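Local coordinates for protein quinone reductase (Klebsiella pneumoniae subsp. pneumoniae, PDB 4GI5) that binds FAD and probably acts as an NAD(P)H dehydrogenase that reduces quinones, at residues F164-W178 and P206-D220. Numbering follows the deposited sequence.
With FAD (flavin-adenine dinucleotide), chain H.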
loop_
_atom_site.group_PDB
_atom_site.type_symbol
_atom_site.label_atom_id
_atom_site.label_comp_id
_atom_site.label_asym_id
_atom_site.label_seq_id
_atom_site.Cartn_x
_atom_site.Cartn_y
_atom_site.Cartn_z
ATOM N N PHE B 164 5.655 19.228 -6.505
ATOM C CA PHE B 164 5.319 18.711 -7.794
ATOM C C PHE B 164 4.220 19.471 -8.540
ATOM O O PHE B 164 3.742 19.043 -9.570
ATOM C CB PHE B 164 5.065 17.175 -7.801
ATOM C CG PHE B 164 6.167 16.369 -7.079
ATOM C CD1 PHE B 164 7.511 16.684 -7.234
ATOM C CD2 PHE B 164 5.817 15.275 -6.311
ATOM C CE1 PHE B 164 8.499 16.027 -6.532
ATOM C CE2 PHE B 164 6.786 14.530 -5.702
ATOM C CZ PHE B 164 8.133 14.918 -5.749
ATOM N N VAL B 165 3.819 20.615 -8.004
ATOM C CA VAL B 165 2.813 21.436 -8.677
ATOM C C VAL B 165 3.287 21.747 -10.114
ATOM O O VAL B 165 4.471 22.086 -10.318
ATOM C CB VAL B 165 2.565 22.758 -7.929
ATOM C CG1 VAL B 165 1.654 23.668 -8.771
ATOM C CG2 VAL B 165 1.813 22.501 -6.709
ATOM N N GLY B 166 2.379 21.638 -11.044
ATOM C CA GLY B 166 2.717 21.846 -12.460
ATOM C C GLY B 166 3.064 20.587 -13.187
ATOM O O GLY B 166 3.321 20.612 -14.424
ATOM N N LYS B 167 3.211 19.472 -12.441
ATOM C CA LYS B 167 3.594 18.200 -13.098
ATOM C C LYS B 167 2.375 17.356 -13.094
ATOM O O LYS B 167 1.437 17.577 -12.313
ATOM C CB LYS B 167 4.707 17.439 -12.326
ATOM C CG LYS B 167 5.959 18.225 -12.108
ATOM C CD LYS B 167 7.047 17.486 -11.362
ATOM C CE LYS B 167 8.204 18.383 -10.912
ATOM N NZ LYS B 167 8.984 18.763 -12.098
ATOM N N ARG B 168 2.341 16.352 -13.974
ATOM C CA ARG B 168 1.202 15.384 -14.098
ATOM C C ARG B 168 1.770 14.004 -13.738
ATOM O O ARG B 168 2.941 13.738 -13.911
ATOM C CB ARG B 168 0.696 15.335 -15.535
ATOM C CG ARG B 168 -0.119 16.579 -15.881
ATOM C CD ARG B 168 -0.529 16.634 -17.411
ATOM N NE ARG B 168 -1.703 17.597 -17.387
ATOM C CZ ARG B 168 -2.937 17.439 -17.897
ATOM N NH1 ARG B 168 -3.300 16.396 -18.675
ATOM N NH2 ARG B 168 -3.841 18.385 -17.657
ATOM N N ALA B 169 0.910 13.177 -13.181
ATOM C CA ALA B 169 1.264 11.753 -12.812
ATOM C C ALA B 169 0.130 10.849 -13.204
ATOM O O ALA B 169 -1.079 11.204 -13.264
ATOM C CB ALA B 169 1.551 11.703 -11.293
HETATM N N MSE B 170 0.435 9.597 -13.510
HETATM C CA MSE B 170 -0.573 8.599 -13.904
HETATM C C MSE B 170 -0.026 7.217 -13.460
HETATM O O MSE B 170 1.196 6.998 -13.502
HETATM C CB MSE B 170 -0.618 8.530 -15.439
HETATM C CG MSE B 170 -1.694 7.604 -15.837
HETATM SE SE MSE B 170 -1.802 7.626 -17.877
HETATM C CE MSE B 170 -0.235 6.606 -18.446
ATOM N N LEU B 171 -0.903 6.328 -13.072
ATOM C CA LEU B 171 -0.542 4.954 -12.832
ATOM C C LEU B 171 -0.877 4.099 -14.064
ATOM O O LEU B 171 -1.925 4.272 -14.692
ATOM C CB LEU B 171 -1.415 4.446 -11.704
ATOM C CG LEU B 171 -1.407 5.177 -10.311
ATOM C CD1 LEU B 171 -2.232 4.493 -9.258
ATOM C CD2 LEU B 171 -0.008 5.370 -9.833
ATOM N N ILE B 172 -0.063 3.069 -14.288
ATOM C CA ILE B 172 -0.369 2.010 -15.200
ATOM C C ILE B 172 -0.272 0.727 -14.440
ATOM O O ILE B 172 0.755 0.372 -13.945
ATOM C CB ILE B 172 0.621 1.971 -16.386
ATOM C CG1 ILE B 172 0.605 3.239 -17.200
ATOM C CG2 ILE B 172 0.271 0.776 -17.263
ATOM C CD1 ILE B 172 1.762 3.269 -18.233
ATOM N N VAL B 173 -1.380 0.084 -14.210
ATOM C CA VAL B 173 -1.528 -1.066 -13.343
ATOM C C VAL B 173 -2.114 -2.253 -14.073
ATOM O O VAL B 173 -3.106 -2.189 -14.764
ATOM C CB VAL B 173 -2.508 -0.722 -12.205
ATOM C CG1 VAL B 173 -2.652 -1.896 -11.220
ATOM C CG2 VAL B 173 -2.013 0.561 -11.531
ATOM N N THR B 174 -1.515 -3.416 -13.869
ATOM C CA THR B 174 -2.061 -4.660 -14.333
ATOM C C THR B 174 -2.564 -5.493 -13.168
ATOM O O THR B 174 -1.849 -5.608 -12.173
ATOM C CB THR B 174 -0.986 -5.532 -15.100
ATOM O OG1 THR B 174 0.187 -5.635 -14.299
ATOM C CG2 THR B 174 -0.538 -4.883 -16.457
ATOM N N ALA B 175 -3.736 -6.071 -13.299
ATOM C CA ALA B 175 -4.376 -6.823 -12.234
ATOM C C ALA B 175 -4.812 -8.183 -12.729
ATOM O O ALA B 175 -5.285 -8.340 -13.891
ATOM C CB ALA B 175 -5.571 -6.027 -11.693
ATOM N N GLY B 176 -4.686 -9.168 -11.871
ATOM C CA GLY B 176 -5.197 -10.493 -12.217
ATOM C C GLY B 176 -6.690 -10.645 -12.141
ATOM O O GLY B 176 -7.271 -11.432 -12.907
ATOM N N GLY B 177 -7.346 -9.914 -11.238
ATOM C CA GLY B 177 -8.799 -10.063 -11.077
ATOM C C GLY B 177 -9.565 -9.468 -12.279
ATOM O O GLY B 177 -9.058 -8.657 -13.108
ATOM N N TRP B 178 -10.861 -9.812 -12.342
ATOM C CA TRP B 178 -11.715 -9.283 -13.396
ATOM C C TRP B 178 -12.144 -7.862 -13.123
ATOM O O TRP B 178 -12.265 -7.408 -11.950
ATOM C CB TRP B 178 -12.963 -10.168 -13.458
ATOM C CG TRP B 178 -12.764 -11.567 -13.703
ATOM C CD1 TRP B 178 -11.620 -12.289 -13.788
ATOM C CD2 TRP B 178 -13.838 -12.464 -14.063
ATOM N NE1 TRP B 178 -11.921 -13.588 -14.112
ATOM C CE2 TRP B 178 -13.282 -13.701 -14.277
ATOM C CE3 TRP B 178 -15.205 -12.290 -14.191
ATOM C CZ2 TRP B 178 -14.064 -14.831 -14.606
ATOM C CZ3 TRP B 178 -15.991 -13.405 -14.502
ATOM C CH2 TRP B 178 -15.400 -14.632 -14.739
ATOM N N PRO B 206 1.797 15.572 -2.829
ATOM C CA PRO B 206 2.916 16.504 -3.067
ATOM C C PRO B 206 2.711 17.431 -4.312
ATOM O O PRO B 206 3.649 18.098 -4.745
ATOM C CB PRO B 206 4.110 15.546 -3.250
ATOM C CG PRO B 206 3.478 14.330 -3.877
ATOM C CD PRO B 206 2.201 14.167 -3.165
ATOM N N GLY B 207 1.531 17.424 -4.854
ATOM C CA GLY B 207 1.042 18.433 -5.786
ATOM C C GLY B 207 0.905 18.076 -7.229
ATOM O O GLY B 207 0.630 18.948 -8.054
ATOM N N PHE B 208 1.012 16.779 -7.598
ATOM C CA PHE B 208 0.771 16.371 -8.957
ATOM C C PHE B 208 -0.665 16.675 -9.344
ATOM O O PHE B 208 -1.553 16.575 -8.516
ATOM C CB PHE B 208 0.958 14.893 -9.190
ATOM C CG PHE B 208 2.418 14.450 -9.263
ATOM C CD1 PHE B 208 3.233 14.726 -10.353
ATOM C CD2 PHE B 208 2.944 13.654 -8.287
ATOM C CE1 PHE B 208 4.526 14.226 -10.390
ATOM C CE2 PHE B 208 4.209 13.175 -8.350
ATOM C CZ PHE B 208 5.030 13.449 -9.423
ATOM N N GLU B 209 -0.890 16.959 -10.629
ATOM C CA GLU B 209 -2.221 16.726 -11.253
ATOM C C GLU B 209 -2.280 15.227 -11.598
ATOM O O GLU B 209 -1.416 14.785 -12.351
ATOM C CB GLU B 209 -2.340 17.576 -12.524
ATOM C CG GLU B 209 -2.361 19.050 -12.196
ATOM C CD GLU B 209 -2.796 19.841 -13.430
ATOM O OE1 GLU B 209 -2.243 19.583 -14.521
ATOM O OE2 GLU B 209 -3.751 20.609 -13.329
ATOM N N VAL B 210 -3.258 14.503 -11.046
ATOM C CA VAL B 210 -3.280 13.088 -11.241
ATOM C C VAL B 210 -4.257 12.740 -12.370
ATOM O O VAL B 210 -5.435 13.102 -12.338
ATOM C CB VAL B 210 -3.732 12.384 -9.950
ATOM C CG1 VAL B 210 -3.588 10.877 -10.122
ATOM C CG2 VAL B 210 -2.943 12.976 -8.761
ATOM N N LEU B 211 -3.759 12.074 -13.390
ATOM C CA LEU B 211 -4.628 11.611 -14.439
ATOM C C LEU B 211 -5.342 10.350 -14.038
ATOM O O LEU B 211 -4.818 9.565 -13.223
ATOM C CB LEU B 211 -3.811 11.390 -15.700
ATOM C CG LEU B 211 -2.922 12.531 -16.123
ATOM C CD1 LEU B 211 -2.305 12.168 -17.424
ATOM C CD2 LEU B 211 -3.755 13.746 -16.320
ATOM N N PRO B 212 -6.506 10.038 -14.638
ATOM C CA PRO B 212 -7.153 8.739 -14.414
ATOM C C PRO B 212 -6.221 7.599 -14.705
ATOM O O PRO B 212 -5.406 7.723 -15.644
ATOM C CB PRO B 212 -8.330 8.734 -15.420
ATOM C CG PRO B 212 -8.633 10.185 -15.572
ATOM C CD PRO B 212 -7.299 10.869 -15.604
ATOM N N PRO B 213 -6.212 6.588 -13.861
ATOM C CA PRO B 213 -5.266 5.487 -14.064
ATOM C C PRO B 213 -5.608 4.653 -15.285
ATOM O O PRO B 213 -6.781 4.606 -15.654
ATOM C CB PRO B 213 -5.440 4.684 -12.786
ATOM C CG PRO B 213 -6.865 4.924 -12.351
ATOM C CD PRO B 213 -7.092 6.341 -12.719
ATOM N N LEU B 214 -4.611 3.977 -15.824
ATOM C CA LEU B 214 -4.817 2.979 -16.850
ATOM C C LEU B 214 -4.674 1.608 -16.175
ATOM O O LEU B 214 -3.600 1.299 -15.661
ATOM C CB LEU B 214 -3.722 3.132 -17.878
ATOM C CG LEU B 214 -3.767 2.088 -18.981
ATOM C CD1 LEU B 214 -5.106 2.043 -19.702
ATOM C CD2 LEU B 214 -2.659 2.374 -19.961
ATOM N N VAL B 215 -5.771 0.946 -16.033
ATOM C CA VAL B 215 -5.814 -0.350 -15.383
ATOM C C VAL B 215 -6.308 -1.456 -16.316
ATOM O O VAL B 215 -7.377 -1.348 -16.958
ATOM C CB VAL B 215 -6.745 -0.340 -14.142
ATOM C CG1 VAL B 215 -6.702 -1.653 -13.384
ATOM C CG2 VAL B 215 -6.373 0.836 -13.266
ATOM N N PHE B 216 -5.478 -2.488 -16.425
ATOM C CA PHE B 216 -5.796 -3.668 -17.167
ATOM C C PHE B 216 -6.195 -4.826 -16.245
ATOM O O PHE B 216 -5.559 -5.091 -15.217
ATOM C CB PHE B 216 -4.606 -4.109 -18.002
ATOM C CG PHE B 216 -4.145 -3.092 -19.012
ATOM C CD1 PHE B 216 -5.051 -2.504 -19.939
ATOM C CD2 PHE B 216 -2.879 -2.610 -18.994
ATOM C CE1 PHE B 216 -4.618 -1.594 -20.891
ATOM C CE2 PHE B 216 -2.461 -1.669 -19.993
ATOM C CZ PHE B 216 -3.290 -1.202 -20.902
ATOM N N TYR B 217 -7.260 -5.569 -16.624
ATOM C CA TYR B 217 -7.777 -6.651 -15.813
ATOM C C TYR B 217 -7.570 -8.005 -16.452
ATOM O O TYR B 217 -7.293 -8.092 -17.690
ATOM C CB TYR B 217 -9.246 -6.434 -15.596
ATOM C CG TYR B 217 -9.493 -5.172 -14.874
ATOM C CD1 TYR B 217 -9.391 -5.074 -13.454
ATOM C CD2 TYR B 217 -9.883 -4.013 -15.573
ATOM C CE1 TYR B 217 -9.656 -3.885 -12.870
ATOM C CE2 TYR B 217 -10.147 -2.834 -14.898
ATOM C CZ TYR B 217 -9.974 -2.822 -13.495
ATOM O OH TYR B 217 -10.235 -1.597 -12.843
ATOM N N ARG B 218 -7.695 -9.067 -15.685
ATOM C CA ARG B 218 -7.529 -10.432 -16.155
ATOM C C ARG B 218 -6.236 -10.645 -16.863
ATOM O O ARG B 218 -6.159 -11.308 -17.878
ATOM C CB ARG B 218 -8.687 -10.869 -17.090
ATOM C CG ARG B 218 -9.989 -10.782 -16.471
ATOM C CD ARG B 218 -11.111 -11.573 -17.295
ATOM N NE ARG B 218 -10.910 -13.028 -17.307
ATOM C CZ ARG B 218 -11.915 -13.903 -17.572
ATOM N NH1 ARG B 218 -13.154 -13.465 -17.863
ATOM N NH2 ARG B 218 -11.703 -15.208 -17.525
ATOM N N THR B 219 -5.174 -10.097 -16.328
ATOM C CA THR B 219 -3.932 -10.048 -17.053
ATOM C C THR B 219 -3.150 -11.337 -17.068
ATOM O O THR B 219 -2.275 -11.450 -17.948
ATOM C CB THR B 219 -3.009 -8.946 -16.598
ATOM O OG1 THR B 219 -2.726 -9.092 -15.235
ATOM C CG2 THR B 219 -3.729 -7.618 -16.913
ATOM N N ASP B 220 -3.396 -12.262 -16.146
ATOM C CA ASP B 220 -2.638 -13.480 -16.102
ATOM C C ASP B 220 -2.889 -14.379 -17.340
ATOM O O ASP B 220 -2.039 -15.196 -17.603
ATOM C CB ASP B 220 -2.893 -14.281 -14.802
ATOM C CG ASP B 220 -2.459 -13.471 -13.500
ATOM O OD1 ASP B 220 -1.313 -13.104 -13.450
ATOM O OD2 ASP B 220 -3.266 -13.350 -12.520
HETATM P PA FAD H . 3.285 -12.134 -16.539
HETATM O O1A FAD H . 4.662 -11.795 -16.938
HETATM O O2A FAD H . 2.917 -13.206 -15.626
HETATM O O5B FAD H . 2.393 -12.427 -17.879
HETATM C C5B FAD H . 0.955 -12.534 -17.927
HETATM C C4B FAD H . 0.564 -13.100 -19.253
HETATM O O4B FAD H . 0.775 -12.107 -20.231
HETATM C C3B FAD H . 1.296 -14.371 -19.605
HETATM O O3B FAD H . 0.290 -15.272 -20.042
HETATM C C2B FAD H . 2.128 -13.872 -20.750
HETATM O O2B FAD H . 2.530 -14.916 -21.674
HETATM C C1B FAD H . 1.357 -12.786 -21.423
HETATM N N9A FAD H . 2.264 -11.891 -22.192
HETATM C C8A FAD H . 3.574 -11.377 -21.888
HETATM N N7A FAD H . 4.059 -10.637 -22.858
HETATM C C5A FAD H . 3.098 -10.806 -23.811
HETATM C C6A FAD H . 2.958 -10.411 -25.213
HETATM N N6A FAD H . 3.924 -9.652 -25.613
HETATM N N1A FAD H . 1.839 -10.725 -25.954
HETATM C C2A FAD H . 0.864 -11.437 -25.400
HETATM N N3A FAD H . 0.960 -11.881 -24.088
HETATM C C4A FAD H . 1.991 -11.538 -23.401
HETATM N N1 FAD H . -4.160 -9.412 -8.854
HETATM C C2 FAD H . -5.172 -8.640 -8.404
HETATM O O2 FAD H . -6.204 -8.363 -9.153
HETATM N N3 FAD H . -5.162 -8.114 -7.128
HETATM C C4 FAD H . -4.212 -8.442 -6.232
HETATM O O4 FAD H . -4.161 -7.901 -5.119
HETATM C C4X FAD H . -3.143 -9.290 -6.687
HETATM N N5 FAD H . -2.114 -9.595 -5.842
HETATM C C5X FAD H . -1.003 -10.334 -6.330
HETATM C C6 FAD H . 0.034 -10.555 -5.556
HETATM C C7 FAD H . 1.185 -11.174 -6.037
HETATM C C7M FAD H . 2.354 -11.401 -5.151
HETATM C C8 FAD H . 1.198 -11.665 -7.365
HETATM C C8M FAD H . 2.408 -12.403 -7.871
HETATM C C9 FAD H . 0.127 -11.472 -8.180
HETATM C C9A FAD H . -1.008 -10.766 -7.687
HETATM N N10 FAD H . -2.057 -10.421 -8.512
HETATM C C10 FAD H . -3.135 -9.676 -8.054
HETATM C "C1'" FAD H . -2.073 -10.778 -9.938
HETATM C "C2'" FAD H . -1.161 -9.757 -10.621
HETATM O "O2'" FAD H . -1.637 -8.409 -10.659
HETATM C "C3'" FAD H . -0.857 -10.191 -12.092
HETATM O "O3'" FAD H . -0.129 -11.435 -11.930
HETATM C "C4'" FAD H . 0.044 -9.217 -12.861
HETATM O "O4'" FAD H . -0.686 -8.070 -13.159
HETATM C "C5'" FAD H . 0.444 -9.834 -14.228
HETATM O "O5'" FAD H . 1.389 -9.002 -14.819
HETATM P P FAD H . 2.889 -9.631 -15.058
HETATM O O1P FAD H . 3.675 -8.592 -15.759
HETATM O O2P FAD H . 3.486 -10.200 -13.851
HETATM O O3P FAD H . 2.447 -10.799 -16.083
HETATM O O HOH W 1 -3.386 7.539 -12.204
HETATM O O HOH W 2 -5.840 -12.996 -14.612
#
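Arg218 and Trp178 each set their CG beside the backbone N (chi1 -58° in both), and a bend at chi3 of Arg218 lays its guanidinium flat on the indole. The planes are 15° apart, and Arg218 NE sits 3.4 Å from Trp178 NE1. The stack lies just beyond the C-terminal ends of two neighbouring parallel strands, 168-174 and 209-216, of the flavodoxin-like fold. Strand 209-216 is the outermost strand of the sheet within the chain.

The strands pair as two ladders, Arg168-Ala169 with Glu209-Val210 and Ile172-Thr174 with Leu214-Phe216. Pro212 lies in the interruption, where the register shifts by one residue. There a water takes the N-H of Leu171 and donates to Leu211 O.

At the N-terminal end the Phe208 ring is sandwiched. Phe164 CB stands over the centre of one face, 3.8 Å from the centroid, and Ala169 CB covers the opposite face. Arg168 NE makes a long salt bridge of 3.5 Å to Glu209 OE1, while Arg168 NH1 hydrogen-bonds to Leu241 O and Thr244 O.

At and beyond the C-terminal ends of the strands, the two segments bind FAD. Gly177 N binds flavin O2 at 2.8 Å, and Gly176 N reaches N1. Both Thr174 OG1 and Thr219 OG1 hydrogen-bond to ribityl O4'. Arg85 of the second subunit also holds the cofactor. FAD O3' donates to Asp220 OD1 over just 2.5 Å.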